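Local coordinates for possible adhesin (Caldicellulosiruptor kronotskyensis, PDB 4WA0), which probably mediates attachment of the bacterium to cellulose, as a tapirin whose C-terminal beta-helix domain, with a bound magnesium ion, is the part present here, at residues V26-V31 with T334-M339; Q291-S296 with N311-S316; L167-G172 with A191-S196; D150-T155 with N171-I176. All coordinates share one frame; numbering follows the deposited sequence. Where two conformers were deposited one is given.

How the contacts relate
From the N terminus, the chain lays down strand 24-27 and leaves contact 1 open until strand 333-337 returns beside it about 300 residues later. Everything else happens within that span. Strand 153-156 meets strand 174-177 in contact 4, and contact 3 opens on 167-172 before contact 4 has closed at 171-176: the two share N171 and G172 and interleave; contact 4 joins neighbouring coils, and contact 3 ties the end strand to helix 191-195. Contact 2 follows in series, pairing two coils closer to the magnesium site. It touches contact 1, with centres about 10 Å apart, whereas the centres of contacts 2 and 3 are about 49 Å apart.

Contact 1: residues V26-V31 with T334-M339; sequences VENGSV and TLKYQM
Y337 lies against N28 and G29, where the chain turns out of strand 24-27. Its CB starts 3.3 Å from N28 O. With CG anti to the backbone N (chi1 173°), the ring is carried over the next peptide: CG and CD2 both come within 3.7 Å of G29 CA. That CA sits over one ring face in a CH-pi contact, 4.1 Å from the centroid; the absence of a side chain at G29 permits this approach. The opposite face has M339 N 3.6 Å above its plane, offset toward the rim. At the far end, OH is hydrogen-bonded to L8 O, so the ring is held by the G29 contact on one face and by the OH bond at its far end.

Behind it the two strands pair in parallel. E27 turns both its N-H and its C=O to strand 333-337, N donating to L335 O (2.9 Å) and O accepting from Y337 N (2.8 Å). In the conformer modelled here K336 runs beside E27; E27 OE1 is bonded to N46, and N28 OD1 to R74. V26 and L335 point to the other face.

This is parallel beta-helix stacking between coils remote in sequence: strand 24-27 lies between strands 44-47 and 333-337, strand 308-311 flanks the latter, and strand 10-14 packs against V26, L335 and Y337.

Contact 2: residues Q291-S296 with N311-S316; sequences QLHLIS and NGSIIS
Q291 opens the segment beside N311, and the first firm bond comes one residue on: L292 N donates to N311 O at 2.7 Å, almost straight (175°). L292 O faces the corner at G312, whose CA closes to 3.1 Å as a CA-H...O contact, and it also accepts S313 N. The corner conformation and the closeness of this carbonyl suit a residue without a side chain. H293 adds a side-chain bond: CG lies beside the backbone N (chi1 -55°), which brings ND1 within 2.9 Å of S313 OG, in the ring plane and nearly straight.

Such in-register parallel pairing of successive coils is how a beta-helix is built, and strand 258-263 continues it on the far side of 291-296. L294 next takes S313 O with its N and gives its O to I315 N (2.8 Å), while its side chain shares a face with I314, which packs on L333, L335 and F321. I295 lies alongside I315 on the H293 face, pointing the same way, CD1 to CD1 at 4.1 Å, and also touches L236. S296 N reaches I315 O at 3.0 Å, and S296 OG is hydrogen-bonded to G263 O, with its side chain about 7 Å from that of L246, a magnesium ligand.

Contact 3: residues L167-G172 with A191-S196; sequences LVVRNG and ASTIIS
V169 and T193 meet without any aromatic ring: of the flat groups, the peptide of V169 directs its N-H at T193 OG1, while the R170 guanidinium sits to one side. N171 lies at the edge of that guanidinium, where NH1 donates to N171 OD1 at 2.8 Å; the acceptor is close to the guanidinium plane, yet the donor stands above the carbonyl plane of the amide.

The setting is an end of the parallel beta-helix. Strand 166-170 is the outermost of its face, and in place of a further strand the short helix 191-195 runs across it at 78°. T193 is the residue of the helix that plugs into the strand edge. Its OG1 receives V169 N at 3.0 Å in a nearly straight bond (173°), so a strand-edge N-H is satisfied by a side chain rather than by a neighbouring backbone. The same oxygen is bonded to D190 OD1 and accepts a hydrogen bond from water 1, which also donates to L167 O (2.9 Å). The water thus bridges the L167 carbonyl and the T193 hydroxyl.

The methyl of T193 does the apolar work. CG2 is anti to the backbone N (chi1 -66° for OG1), which directs it to L167 CD2 at 3.9 Å, and the V169 side chain crosses that of T193 at about a right angle, CG2 meeting CG2. Where the helix ends, S196 N bonds T193 O, and S196 pairs through its backbone with L175. Here packing is tight: S196 CB presses on V169 CG1 at 3.4 Å.

Contact 4: residues D150-T155 with N171-I176; sequences DGATVT and NGSRLI
S173 reaches across to the turn at G151 and A152, and its hydroxyl is the main side-chain link here. OG lies beside the backbone N of its own residue (chi1 -74°) and receives G151 N at 2.9 Å. A152 O, at 3.0 Å from S173 OG, is a weak partner, competing for the hydroxyl with R170 O.

Both segments are a turn running into a strand, on neighbouring coils of the parallel beta-helix, stacked nearly in register. Past the turn the backbones pair: R174 N to A152 O weakly, V154 N to R174 O, and I176 N to V154 O, the last short at 2.7 Å.

Side chains follow the two faces. On the inner one V154 and L175 meet through CG1 and CD1 (3.7 Å), with M134, L127 and V148 around V154. On the outer one T155 OG1 lies 3.6 Å from I176 CD1, and, in the R174 conformer modelled, the same CD1 stands over one face of the guanidinium; Q198 of strand 197-199 touches both R174 and I176. T153 points to that outer face too, its OG1 bonded to N133 OD1 on strand 132-136 of the preceding coil, toward the middle of the beta-helix.

In the turns D150 and N171 lie side by side, both with left-handed backbone angles. D150 OD1 comes 3.3 Å from N171 CB, and the carboxylate and amide planes are 78° apart. Water 2 spans the glycines, donating firmly to G172 O at 2.7 Å and only weakly to G151 O.

Contact 1: residues V26-V31 with T334-M339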
loop_
_atom_site.group_PDB
_atom_site.type_symbol
_atom_site.label_atom_id
_atom_site.label_comp_id
_atom_site.label_asym_id
_atom_site.label_seq_id
_atom_site.Cartn_x
_atom_site.Cartn_y
_atom_site.Cartn_z
ATOM N N VAL A 26 -9.591 -1.345 -3.151
ATOM C CA VAL A 26 -9.124 -2.705 -2.757
ATOM C C VAL A 26 -9.673 -3.002 -1.377
ATOM O O VAL A 26 -9.459 -2.225 -0.425
ATOM C CB VAL A 26 -7.606 -2.859 -2.707
ATOM C CG1 VAL A 26 -7.223 -4.310 -2.329
ATOM C CG2 VAL A 26 -6.927 -2.503 -4.009
ATOM N N GLU A 27 -10.341 -4.162 -1.275
ATOM C CA GLU A 27 -10.919 -4.618 -0.032
ATOM C C GLU A 27 -10.347 -5.939 0.317
ATOM O O GLU A 27 -10.541 -6.917 -0.463
ATOM C CB GLU A 27 -12.459 -4.710 -0.214
ATOM C CG GLU A 27 -13.230 -5.387 0.909
ATOM C CD GLU A 27 -13.358 -4.589 2.176
ATOM O OE1 GLU A 27 -12.998 -3.423 2.234
ATOM O OE2 GLU A 27 -13.859 -5.146 3.161
ATOM N N ASN A 28 -9.727 -6.015 1.501
ATOM C CA ASN A 28 -9.098 -7.187 2.032
ATOM C C ASN A 28 -7.819 -7.624 1.331
ATOM O O ASN A 28 -7.402 -7.067 0.324
ATOM C CB ASN A 28 -10.092 -8.363 2.141
ATOM C CG ASN A 28 -11.176 -8.090 3.195
ATOM O OD1 ASN A 28 -10.922 -7.423 4.209
ATOM N ND2 ASN A 28 -12.376 -8.538 2.933
ATOM N N GLY A 29 -7.158 -8.610 1.922
ATOM C CA GLY A 29 -5.819 -8.978 1.512
ATOM C C GLY A 29 -4.745 -7.968 1.834
ATOM O O GLY A 29 -4.987 -7.011 2.521
ATOM N N SER A 30 -3.617 -8.135 1.194
ATOM C CA SER A 30 -2.462 -7.220 1.332
ATOM C C SER A 30 -1.985 -6.766 -0.043
ATOM O O SER A 30 -2.349 -7.356 -1.086
ATOM C CB SER A 30 -1.377 -7.935 2.073
ATOM O OG SER A 30 -1.769 -8.098 3.431
ATOM N N VAL A 31 -1.155 -5.726 -0.074
ATOM C CA VAL A 31 -0.595 -5.223 -1.326
ATOM C C VAL A 31 0.943 -5.176 -1.109
ATOM O O VAL A 31 1.428 -4.634 -0.081
ATOM C CB VAL A 31 -1.077 -3.811 -1.636
ATOM C CG1 VAL A 31 -0.350 -3.175 -2.807
ATOM C CG2 VAL A 31 -2.572 -3.787 -1.887
ATOM N N THR A 334 -12.419 -2.045 -8.901
ATOM C CA THR A 334 -12.709 -2.501 -7.568
ATOM C C THR A 334 -12.260 -3.939 -7.482
ATOM O O THR A 334 -12.658 -4.755 -8.336
ATOM C CB THR A 334 -14.220 -2.414 -7.303
ATOM O OG1 THR A 334 -14.578 -1.032 -7.197
ATOM C CG2 THR A 334 -14.606 -3.101 -6.090
ATOM N N LEU A 335 -11.407 -4.224 -6.517
ATOM C CA LEU A 335 -10.843 -5.548 -6.266
ATOM C C LEU A 335 -11.139 -5.995 -4.829
ATOM O O LEU A 335 -10.614 -5.429 -3.856
ATOM C CB LEU A 335 -9.356 -5.584 -6.586
ATOM C CG LEU A 335 -8.531 -6.835 -6.220
ATOM C CD1 LEU A 335 -9.089 -8.075 -6.936
ATOM C CD2 LEU A 335 -7.052 -6.600 -6.542
ATOM N N LYS A 336 -11.980 -7.022 -4.717
ATOM C CA LYS A 336 -12.241 -7.637 -3.438
ATOM C C LYS A 336 -11.386 -8.878 -3.395
ATOM O O LYS A 336 -11.599 -9.836 -4.147
ATOM C CB LYS A 336 -13.692 -8.049 -3.294
ATOM C CG LYS A 336 -13.960 -8.770 -1.982
ATOM C CD LYS A 336 -14.435 -7.850 -0.902
ATOM C CE LYS A 336 -15.680 -8.348 -0.198
ATOM N NZ LYS A 336 -15.463 -9.525 0.670
ATOM N N TYR A 337 -10.449 -8.881 -2.482
ATOM C CA TYR A 337 -9.559 -10.039 -2.357
ATOM C C TYR A 337 -10.280 -11.345 -2.044
ATOM O O TYR A 337 -11.145 -11.380 -1.157
ATOM C CB TYR A 337 -8.513 -9.790 -1.279
ATOM C CG TYR A 337 -7.682 -11.036 -0.992
ATOM C CD1 TYR A 337 -6.744 -11.475 -1.898
ATOM C CD2 TYR A 337 -7.829 -11.746 0.175
ATOM C CE1 TYR A 337 -5.994 -12.606 -1.638
ATOM C CE2 TYR A 337 -7.083 -12.883 0.427
ATOM C CZ TYR A 337 -6.159 -13.335 -0.516
ATOM O OH TYR A 337 -5.354 -14.475 -0.261
ATOM N N GLN A 338 -9.883 -12.434 -2.722
ATOM C CA GLN A 338 -10.313 -13.770 -2.316
ATOM C C GLN A 338 -9.153 -14.702 -2.511
ATOM O O GLN A 338 -8.514 -14.674 -3.561
ATOM C CB GLN A 338 -11.408 -14.279 -3.239
ATOM C CG GLN A 338 -12.658 -13.435 -3.291
ATOM C CD GLN A 338 -13.477 -13.581 -1.999
ATOM O OE1 GLN A 338 -13.156 -14.398 -1.105
ATOM N NE2 GLN A 338 -14.497 -12.758 -1.880
HETATM N N MSE A 339 -8.908 -15.556 -1.527
HETATM C CA MSE A 339 -7.857 -16.579 -1.629
HETATM C C MSE A 339 -8.240 -17.590 -2.678
HETATM O O MSE A 339 -9.392 -18.048 -2.709
HETATM C CB MSE A 339 -7.681 -17.308 -0.288
HETATM C CG MSE A 339 -6.693 -18.459 -0.339
HETATM SE SE MSE A 339 -4.843 -17.805 -0.114
HETATM C CE MSE A 339 -4.406 -19.236 1.176
#

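Contact 2: residues Q291-S296 with N311-S316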
loop_
_atom_site.group_PDB
_atom_site.type_symbol
_atom_site.label_atom_id
_atom_site.label_comp_id
_atom_site.label_asym_id
_atom_site.label_seq_id
_atom_site.Cartn_x
_atom_site.Cartn_y
_atom_site.Cartn_z
ATOM N N GLN A 291 -14.645 -15.963 -9.432
ATOM C CA GLN A 291 -13.469 -15.643 -8.685
ATOM C C GLN A 291 -12.281 -15.706 -9.644
ATOM O O GLN A 291 -11.981 -16.755 -10.209
ATOM C CB GLN A 291 -13.215 -16.544 -7.523
ATOM C CG GLN A 291 -12.025 -16.023 -6.724
ATOM C CD GLN A 291 -11.789 -16.747 -5.457
ATOM O OE1 GLN A 291 -10.645 -17.027 -5.144
ATOM N NE2 GLN A 291 -12.854 -17.032 -4.684
ATOM N N LEU A 292 -11.583 -14.599 -9.768
ATOM C CA LEU A 292 -10.582 -14.459 -10.850
ATOM C C LEU A 292 -9.205 -14.081 -10.322
ATOM O O LEU A 292 -9.080 -13.165 -9.557
ATOM C CB LEU A 292 -11.067 -13.350 -11.785
ATOM C CG LEU A 292 -10.226 -12.963 -13.005
ATOM C CD1 LEU A 292 -10.193 -14.081 -14.029
ATOM C CD2 LEU A 292 -10.800 -11.735 -13.632
ATOM N N HIS A 293 -8.175 -14.789 -10.802
ATOM C CA HIS A 293 -6.800 -14.530 -10.447
ATOM C C HIS A 293 -6.032 -14.273 -11.754
ATOM O O HIS A 293 -6.031 -15.113 -12.599
ATOM C CB HIS A 293 -6.229 -15.685 -9.671
ATOM C CG HIS A 293 -7.057 -16.009 -8.475
ATOM N ND1 HIS A 293 -6.941 -15.286 -7.324
ATOM C CD2 HIS A 293 -8.085 -16.865 -8.284
ATOM C CE1 HIS A 293 -7.860 -15.681 -6.458
ATOM N NE2 HIS A 293 -8.574 -16.620 -7.023
ATOM N N LEU A 294 -5.435 -13.092 -11.873
ATOM C CA LEU A 294 -4.757 -12.671 -13.096
ATOM C C LEU A 294 -3.271 -12.672 -12.747
ATOM O O LEU A 294 -2.845 -12.005 -11.777
ATOM C CB LEU A 294 -5.181 -11.246 -13.450
ATOM C CG LEU A 294 -6.643 -11.058 -13.842
ATOM C CD1 LEU A 294 -6.932 -9.570 -14.027
ATOM C CD2 LEU A 294 -7.123 -11.888 -15.026
ATOM N N ILE A 295 -2.475 -13.403 -13.519
ATOM C CA ILE A 295 -1.036 -13.531 -13.285
ATOM C C ILE A 295 -0.288 -13.268 -14.589
ATOM O O ILE A 295 -0.591 -13.907 -15.606
ATOM C CB ILE A 295 -0.677 -14.914 -12.746
ATOM C CG1 ILE A 295 -1.614 -15.283 -11.556
ATOM C CG2 ILE A 295 0.789 -14.959 -12.367
ATOM C CD1 ILE A 295 -1.187 -16.460 -10.797
ATOM N N SER A 296 0.604 -12.285 -14.528
ATOM C CA SER A 296 1.369 -11.822 -15.695
ATOM C C SER A 296 2.817 -11.496 -15.374
ATOM O O SER A 296 3.214 -11.242 -14.161
ATOM C CB SER A 296 0.621 -10.649 -16.271
ATOM O OG SER A 296 1.138 -10.317 -17.553
ATOM N N ASN A 311 -13.409 -10.016 -8.140
ATOM C CA ASN A 311 -13.163 -10.754 -6.904
ATOM C C ASN A 311 -12.046 -11.750 -7.137
ATOM O O ASN A 311 -12.132 -12.518 -8.075
ATOM C CB ASN A 311 -14.414 -11.575 -6.515
ATOM C CG ASN A 311 -15.614 -10.686 -6.237
ATOM O OD1 ASN A 311 -15.756 -10.170 -5.140
ATOM N ND2 ASN A 311 -16.489 -10.558 -7.197
ATOM N N GLY A 312 -10.975 -11.693 -6.354
ATOM C CA GLY A 312 -9.805 -12.453 -6.601
ATOM C C GLY A 312 -8.493 -11.826 -6.244
ATOM O O GLY A 312 -8.314 -11.331 -5.139
ATOM N N SER A 313 -7.576 -11.807 -7.206
ATOM C CA SER A 313 -6.279 -11.223 -6.971
ATOM C C SER A 313 -5.550 -11.001 -8.281
ATOM O O SER A 313 -5.910 -11.585 -9.335
ATOM C CB SER A 313 -5.462 -12.101 -5.980
ATOM O OG SER A 313 -4.975 -13.308 -6.590
ATOM N N ILE A 314 -4.515 -10.184 -8.184
ATOM C CA ILE A 314 -3.602 -9.792 -9.302
ATOM C C ILE A 314 -2.169 -9.984 -8.873
ATOM O O ILE A 314 -1.729 -9.423 -7.831
ATOM C CB ILE A 314 -3.815 -8.304 -9.721
ATOM C CG1 ILE A 314 -5.200 -8.128 -10.161
ATOM C CG2 ILE A 314 -2.751 -7.876 -10.711
ATOM C CD1 ILE A 314 -5.527 -6.662 -10.266
ATOM N N ILE A 315 -1.395 -10.758 -9.673
ATOM C CA ILE A 315 -0.003 -11.085 -9.369
ATOM C C ILE A 315 0.855 -10.808 -10.567
ATOM O O ILE A 315 0.587 -11.342 -11.641
ATOM C CB ILE A 315 0.149 -12.556 -8.943
ATOM C CG1 ILE A 315 -0.663 -12.791 -7.686
ATOM C CG2 ILE A 315 1.632 -12.908 -8.664
ATOM C CD1 ILE A 315 -0.872 -14.222 -7.341
ATOM N N SER A 316 1.857 -9.957 -10.386
ATOM C CA SER A 316 2.822 -9.753 -11.430
ATOM C C SER A 316 4.135 -10.343 -10.971
ATOM O O SER A 316 4.573 -10.119 -9.830
ATOM C CB SER A 316 3.050 -8.272 -11.619
ATOM O OG SER A 316 4.350 -8.015 -12.199
#

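Contact 3: residues L167-G172 with A191-S196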
loop_
_atom_site.group_PDB
_atom_site.type_symbol
_atom_site.label_atom_id
_atom_site.label_comp_id
_atom_site.label_asym_id
_atom_site.label_seq_id
_atom_site.Cartn_x
_atom_site.Cartn_y
_atom_site.Cartn_z
ATOM N N LEU A 167 13.031 18.593 16.876
ATOM C CA LEU A 167 11.714 19.084 16.558
ATOM C C LEU A 167 11.786 20.462 15.992
ATOM O O LEU A 167 12.489 21.334 16.563
ATOM C CB LEU A 167 10.872 19.082 17.808
ATOM C CG LEU A 167 9.436 19.562 17.626
ATOM C CD1 LEU A 167 8.563 18.709 16.706
ATOM C CD2 LEU A 167 8.791 19.802 18.976
ATOM N N VAL A 168 11.122 20.699 14.843
ATOM C CA VAL A 168 10.996 22.001 14.290
ATOM C C VAL A 168 9.533 22.211 13.988
ATOM O O VAL A 168 8.914 21.374 13.245
ATOM C CB VAL A 168 11.842 22.136 13.007
ATOM C CG1 VAL A 168 11.534 23.415 12.297
ATOM C CG2 VAL A 168 13.348 21.983 13.286
ATOM N N VAL A 169 8.974 23.294 14.502
ATOM C CA VAL A 169 7.587 23.653 14.221
ATOM C C VAL A 169 7.533 25.166 13.919
ATOM O O VAL A 169 7.973 26.005 14.735
ATOM C CB VAL A 169 6.646 23.356 15.431
ATOM C CG1 VAL A 169 5.205 23.741 15.108
ATOM C CG2 VAL A 169 6.730 21.909 15.897
ATOM N N ARG A 170 7.019 25.524 12.756
ATOM C CA ARG A 170 7.019 26.933 12.332
ATOM C C ARG A 170 5.981 27.194 11.294
ATOM O O ARG A 170 5.421 26.287 10.751
ATOM C CB ARG A 170 8.420 27.327 11.816
ATOM C CG ARG A 170 8.975 26.544 10.700
ATOM C CD ARG A 170 10.239 27.230 10.169
ATOM N NE ARG A 170 10.901 26.452 9.173
ATOM C CZ ARG A 170 10.516 26.346 7.910
ATOM N NH1 ARG A 170 9.477 27.048 7.431
ATOM N NH2 ARG A 170 11.209 25.562 7.114
ATOM N N ASN A 171 5.778 28.468 10.946
ATOM C CA ASN A 171 4.921 28.854 9.904
ATOM C C ASN A 171 3.462 28.418 10.095
ATOM O O ASN A 171 2.854 27.796 9.219
ATOM C CB ASN A 171 5.481 28.418 8.569
ATOM C CG ASN A 171 6.504 29.363 8.041
ATOM O OD1 ASN A 171 7.722 29.153 8.173
ATOM N ND2 ASN A 171 6.031 30.444 7.429
ATOM N N GLY A 172 2.903 28.752 11.260
ATOM C CA GLY A 172 1.495 28.511 11.507
ATOM C C GLY A 172 1.106 27.076 11.806
ATOM O O GLY A 172 0.011 26.695 11.555
ATOM N N ALA A 191 13.121 28.882 20.065
ATOM C CA ALA A 191 11.967 29.488 20.767
ATOM C C ALA A 191 10.661 29.379 20.019
ATOM O O ALA A 191 9.645 29.127 20.604
ATOM C CB ALA A 191 12.224 30.928 21.193
ATOM N N SER A 192 10.710 29.584 18.706
ATOM C CA SER A 192 9.477 29.562 17.929
ATOM C C SER A 192 8.798 28.194 17.997
ATOM O O SER A 192 7.577 28.078 18.241
ATOM C CB SER A 192 9.723 29.927 16.469
ATOM O OG SER A 192 9.897 31.334 16.331
ATOM N N THR A 193 9.623 27.170 17.859
ATOM C CA THR A 193 9.139 25.804 17.978
ATOM C C THR A 193 8.487 25.587 19.325
ATOM O O THR A 193 7.375 25.077 19.410
ATOM C CB THR A 193 10.269 24.800 17.737
ATOM O OG1 THR A 193 10.721 24.879 16.363
ATOM C CG2 THR A 193 9.890 23.444 18.102
ATOM N N ILE A 194 9.199 25.954 20.374
ATOM C CA ILE A 194 8.662 25.711 21.715
ATOM C C ILE A 194 7.286 26.403 21.902
ATOM O O ILE A 194 6.360 25.839 22.475
ATOM C CB ILE A 194 9.697 26.105 22.802
ATOM C CG1 ILE A 194 10.910 25.176 22.704
ATOM C CG2 ILE A 194 9.041 26.149 24.203
ATOM C CD1 ILE A 194 12.042 25.528 23.675
ATOM N N ILE A 195 7.137 27.651 21.445
ATOM C CA ILE A 195 5.890 28.383 21.601
ATOM C C ILE A 195 4.760 27.854 20.684
ATOM O O ILE A 195 3.597 28.285 20.819
ATOM C CB ILE A 195 6.124 29.922 21.458
ATOM C CG1 ILE A 195 6.337 30.310 20.004
ATOM C CG2 ILE A 195 7.322 30.336 22.324
ATOM C CD1 ILE A 195 6.487 31.778 19.686
ATOM N N SER A 196 5.107 26.924 19.767
ATOM C CA SER A 196 4.151 26.267 18.890
ATOM C C SER A 196 3.675 24.915 19.413
ATOM O O SER A 196 2.888 24.255 18.747
ATOM C CB SER A 196 4.753 26.085 17.497
ATOM O OG SER A 196 5.055 27.287 16.905
HETATM O O HOH W 1 13.450 24.108 16.507
#

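Contact 4: residues D150-T155 with N171-I176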
loop_
_atom_site.group_PDB
_atom_site.type_symbol
_atom_site.label_atom_id
_atom_site.label_comp_id
_atom_site.label_asym_id
_atom_site.label_seq_id
_atom_site.Cartn_x
_atom_site.Cartn_y
_atom_site.Cartn_z
ATOM N N ASP A 150 4.219 25.152 7.844
ATOM C CA ASP A 150 3.366 25.667 6.797
ATOM C C ASP A 150 1.908 25.262 7.008
ATOM O O ASP A 150 1.117 25.140 6.025
ATOM C CB ASP A 150 3.880 25.254 5.409
ATOM C CG ASP A 150 5.259 25.792 5.088
ATOM O OD1 ASP A 150 5.788 26.743 5.751
ATOM O OD2 ASP A 150 5.880 25.283 4.132
ATOM N N GLY A 151 1.504 25.126 8.273
ATOM C CA GLY A 151 0.137 24.856 8.597
ATOM C C GLY A 151 -0.209 23.451 9.036
ATOM O O GLY A 151 -1.355 23.204 9.454
ATOM N N ALA A 152 0.783 22.542 8.920
ATOM C CA ALA A 152 0.642 21.186 9.328
ATOM C C ALA A 152 0.459 21.131 10.827
ATOM O O ALA A 152 0.936 22.031 11.542
ATOM C CB ALA A 152 1.816 20.353 8.870
ATOM N N THR A 153 -0.231 20.121 11.310
ATOM C CA THR A 153 -0.284 19.814 12.732
ATOM C C THR A 153 0.083 18.349 13.049
ATOM O O THR A 153 -0.116 17.463 12.221
ATOM C CB THR A 153 -1.622 20.138 13.446
ATOM O OG1 THR A 153 -2.665 19.236 13.091
ATOM C CG2 THR A 153 -2.103 21.538 13.001
ATOM N N VAL A 154 0.550 18.128 14.264
ATOM C CA VAL A 154 0.803 16.798 14.814
ATOM C C VAL A 154 0.179 16.771 16.207
ATOM O O VAL A 154 0.376 17.687 17.035
ATOM C CB VAL A 154 2.302 16.423 14.873
ATOM C CG1 VAL A 154 2.465 15.110 15.579
ATOM C CG2 VAL A 154 2.916 16.328 13.452
ATOM N N THR A 155 -0.571 15.713 16.450
ATOM C CA THR A 155 -1.215 15.446 17.747
ATOM C C THR A 155 -0.683 14.185 18.328
ATOM O O THR A 155 -0.732 13.131 17.671
ATOM C CB THR A 155 -2.733 15.382 17.623
ATOM O OG1 THR A 155 -3.213 16.628 17.126
ATOM C CG2 THR A 155 -3.384 15.173 18.959
ATOM N N ASN A 171 5.778 28.468 10.946
ATOM C CA ASN A 171 4.921 28.854 9.904
ATOM C C ASN A 171 3.462 28.418 10.095
ATOM O O ASN A 171 2.854 27.796 9.219
ATOM C CB ASN A 171 5.481 28.418 8.569
ATOM C CG ASN A 171 6.504 29.363 8.041
ATOM O OD1 ASN A 171 7.722 29.153 8.173
ATOM N ND2 ASN A 171 6.031 30.444 7.429
ATOM N N GLY A 172 2.903 28.752 11.260
ATOM C CA GLY A 172 1.495 28.511 11.507
ATOM C C GLY A 172 1.106 27.076 11.806
ATOM O O GLY A 172 0.011 26.695 11.555
ATOM N N SER A 173 2.058 26.309 12.335
ATOM C CA SER A 173 1.932 24.902 12.638
ATOM C C SER A 173 1.888 24.717 14.115
ATOM O O SER A 173 2.205 25.618 14.897
ATOM C CB SER A 173 3.073 24.156 12.011
ATOM O OG SER A 173 2.856 24.080 10.617
ATOM N N ARG A 174 1.488 23.528 14.507
ATOM C CA ARG A 174 1.297 23.210 15.937
ATOM C C ARG A 174 1.670 21.778 16.191
ATOM O O ARG A 174 1.524 20.929 15.295
ATOM C CB ARG A 174 -0.169 23.335 16.394
ATOM C CG ARG A 174 -0.671 24.758 16.568
ATOM C CD ARG A 174 -2.076 24.707 17.198
ATOM N NE ARG A 174 -3.040 24.018 16.337
ATOM C CZ ARG A 174 -4.253 23.617 16.705
ATOM N NH1 ARG A 174 -4.702 23.849 17.950
ATOM N NH2 ARG A 174 -5.028 22.985 15.808
ATOM N N LEU A 175 2.178 21.560 17.399
ATOM C CA LEU A 175 2.359 20.204 17.925
ATOM C C LEU A 175 1.511 20.184 19.202
ATOM O O LEU A 175 1.701 21.067 20.087
ATOM C CB LEU A 175 3.808 19.813 18.183
ATOM C CG LEU A 175 3.977 18.535 19.045
ATOM C CD1 LEU A 175 3.681 17.371 18.201
ATOM C CD2 LEU A 175 5.426 18.408 19.490
ATOM N N ILE A 176 0.564 19.225 19.278
ATOM C CA ILE A 176 -0.373 19.133 20.386
ATOM C C ILE A 176 -0.119 17.885 21.199
ATOM O O ILE A 176 -0.056 16.768 20.611
ATOM C CB ILE A 176 -1.806 19.133 19.853
ATOM C CG1 ILE A 176 -2.035 20.390 19.015
ATOM C CG2 ILE A 176 -2.794 18.997 21.029
ATOM C CD1 ILE A 176 -2.852 20.186 17.759
HETATM O O HOH W 2 -1.637 24.812 12.470
#